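Local atomic coordinates of ADP/ATP-dependent NAD(P)H-hydrate dehydratase (Bacillus subtilis, PDB entry 3RPZ), a protein that catalyses the ADP- or ATP-dependent dehydration of NAD(P)H hydrate, a step that restores the damaged, hydrated nicotinamide cofactor to NAD(P)H. Residues G210-G215 / Y244-C249. Numbering follows the deposited sequence.
With AMP (adenosine monophosphate), chain C.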
loop_
_atom_site.group_PDB
_atom_site.type_symbol
_atom_site.label_atom_id
_atom_site.label_comp_id
_atom_site.label_asym_id
_atom_site.label_seq_id
_atom_site.Cartn_x
_atom_site.Cartn_y
_atom_site.Cartn_z
ATOM N N GLY A 210 -8.561 25.148 3.579
ATOM C CA GLY A 210 -7.255 25.172 2.949
ATOM C C GLY A 210 -6.514 23.844 2.952
ATOM O O GLY A 210 -5.477 23.713 2.300
ATOM N N ALA A 211 -7.021 22.835 3.637
ATOM C CA ALA A 211 -6.446 21.483 3.490
ATOM C C ALA A 211 -6.510 21.028 2.062
ATOM O O ALA A 211 -5.688 20.208 1.616
ATOM C CB ALA A 211 -7.085 20.482 4.430
ATOM N N LEU A 212 -7.479 21.530 1.313
ATOM C CA LEU A 212 -7.655 21.182 -0.105
ATOM C C LEU A 212 -6.690 21.886 -1.040
ATOM O O LEU A 212 -6.617 21.542 -2.222
ATOM C CB LEU A 212 -9.108 21.434 -0.559
ATOM C CG LEU A 212 -10.147 20.583 0.133
ATOM C CD1 LEU A 212 -11.539 21.095 -0.213
ATOM C CD2 LEU A 212 -9.994 19.110 -0.243
ATOM N N ALA A 213 -5.961 22.872 -0.537
ATOM C CA ALA A 213 -5.044 23.694 -1.355
ATOM C C ALA A 213 -3.690 23.005 -1.570
ATOM O O ALA A 213 -2.651 23.433 -1.078
ATOM C CB ALA A 213 -4.872 25.076 -0.717
ATOM N N LYS A 214 -3.778 21.858 -2.255
ATOM C CA LYS A 214 -2.591 20.987 -2.455
ATOM C C LYS A 214 -2.852 20.125 -3.662
ATOM O O LYS A 214 -3.971 19.698 -3.921
ATOM C CB LYS A 214 -2.281 20.164 -1.224
ATOM C CG LYS A 214 -0.889 19.516 -1.238
ATOM C CD LYS A 214 -0.595 18.676 -0.038
ATOM C CE LYS A 214 -0.511 19.467 1.265
ATOM N NZ LYS A 214 -0.451 18.572 2.449
ATOM N N GLY A 215 -1.788 19.799 -4.379
ATOM C CA GLY A 215 -1.883 18.991 -5.580
ATOM C C GLY A 215 -2.681 17.711 -5.389
ATOM O O GLY A 215 -2.450 16.941 -4.459
ATOM N N TYR A 244 -19.870 19.139 -2.635
ATOM C CA TYR A 244 -20.155 19.305 -1.205
ATOM C C TYR A 244 -19.432 18.279 -0.352
ATOM O O TYR A 244 -18.755 18.621 0.612
ATOM C CB TYR A 244 -21.678 19.230 -0.940
ATOM C CG TYR A 244 -22.088 19.504 0.472
ATOM C CD1 TYR A 244 -21.856 18.579 1.470
ATOM C CD2 TYR A 244 -22.695 20.686 0.797
ATOM C CE1 TYR A 244 -22.216 18.859 2.795
ATOM C CE2 TYR A 244 -23.075 20.951 2.099
ATOM C CZ TYR A 244 -22.804 20.025 3.075
ATOM O OH TYR A 244 -23.190 20.337 4.427
ATOM N N LEU A 245 -19.559 17.019 -0.708
ATOM C CA LEU A 245 -18.933 15.971 0.101
ATOM C C LEU A 245 -17.421 16.032 0.040
ATOM O O LEU A 245 -16.763 15.746 1.024
ATOM C CB LEU A 245 -19.495 14.595 -0.265
ATOM C CG LEU A 245 -20.938 14.381 0.185
ATOM C CD1 LEU A 245 -21.529 13.091 -0.404
ATOM C CD2 LEU A 245 -21.132 14.403 1.707
ATOM N N HIS A 246 -16.863 16.390 -1.116
ATOM C CA HIS A 246 -15.403 16.603 -1.257
ATOM C C HIS A 246 -14.922 17.607 -0.221
ATOM O O HIS A 246 -13.984 17.318 0.528
ATOM C CB HIS A 246 -15.144 17.025 -2.683
ATOM C CG HIS A 246 -13.743 17.390 -3.034
ATOM N ND1 HIS A 246 -13.317 18.710 -3.070
ATOM C CD2 HIS A 246 -12.688 16.625 -3.422
ATOM C CE1 HIS A 246 -12.053 18.718 -3.513
ATOM N NE2 HIS A 246 -11.657 17.474 -3.747
ATOM N N GLY A 247 -15.623 18.726 -0.096
ATOM C CA GLY A 247 -15.253 19.721 0.905
ATOM C C GLY A 247 -15.488 19.223 2.318
ATOM O O GLY A 247 -14.689 19.480 3.224
ATOM N N ALA A 248 -16.589 18.505 2.555
ATOM C CA ALA A 248 -16.897 17.965 3.874
ATOM C C ALA A 248 -15.816 17.008 4.362
ATOM O O ALA A 248 -15.560 16.922 5.563
ATOM C CB ALA A 248 -18.278 17.298 3.880
ATOM N N CYS A 249 -15.200 16.271 3.448
ATOM C CA CYS A 249 -14.124 15.359 3.826
ATOM C C CYS A 249 -12.944 16.116 4.388
ATOM O O CYS A 249 -12.319 15.674 5.369
ATOM C CB CYS A 249 -13.693 14.501 2.653
ATOM S SG CYS A 249 -14.926 13.237 2.168
HETATM P P AMP C . -7.362 21.685 -8.426
HETATM O O1P AMP C . -6.540 20.492 -7.820
HETATM O O2P AMP C . -6.478 22.870 -8.412
HETATM O O3P AMP C . -7.897 21.218 -9.765
HETATM O "O5'" AMP C . -8.608 21.685 -7.544
HETATM C "C5'" AMP C . -8.508 22.129 -6.136
HETATM C "C4'" AMP C . -9.702 21.655 -5.384
HETATM O "O4'" AMP C . -9.546 21.972 -3.962
HETATM C "C3'" AMP C . -11.023 22.260 -5.807
HETATM O "O3'" AMP C . -12.075 21.380 -5.461
HETATM C "C2'" AMP C . -10.999 23.506 -4.908
HETATM O "O2'" AMP C . -12.279 24.161 -4.807
HETATM C "C1'" AMP C . -10.554 22.914 -3.590
HETATM N N9 AMP C . -9.854 23.890 -2.746
HETATM C C8 AMP C . -8.580 24.286 -2.862
HETATM N N7 AMP C . -8.255 25.229 -1.918
HETATM C C5 AMP C . -9.386 25.375 -1.199
HETATM C C6 AMP C . -9.761 26.246 -0.059
HETATM N N6 AMP C . -8.841 27.087 0.451
HETATM N N1 AMP C . -11.016 26.126 0.369
HETATM C C2 AMP C . -11.921 25.286 -0.151
HETATM N N3 AMP C . -11.664 24.469 -1.218
HETATM C C4 AMP C . -10.457 24.573 -1.692
#
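Leu212 reaches across to His246 and Gly247 while lying over one face of the adenine, so that one aliphatic side chain both walls a ligand site and packs on a helix. Leu212 and His246 belong to the AMP pocket, probably the ADP/ATP site of this dehydratase. Leu212 CB sits 3.4 Å from N9 of AMP, close to the ribose O4'. With CG anti to the carbonyl carbon (chi1 -64°), the chain runs on toward the helix and forks. Leu212 CD1 stays under the base, 3.5 Å from N3 of AMP. Leu212 CD1 also lies 4.1 Å from Gly247 CA, where the helix has no side chain. Leu212 CD2 turns to the imidazole, 3.9 Å from His246 CE1. His246 CE1 is 3.3 Å from O3' of AMP, both neighbours approaching the ring obliquely, while NE2 is hydrogen-bonded to Thr217 O, which probably helps to fix the ring's rotation. Shortening His246 to an alanine would probably leave a gap beside Leu212 CD2 and the ribose, and the Thr217 carbonyl without this partner. The loop between strand 202-204 and helix 217-231 thus packs, buried, on helix 235-256, with Leu267 of helix 264-277 touching both Leu212 and His246.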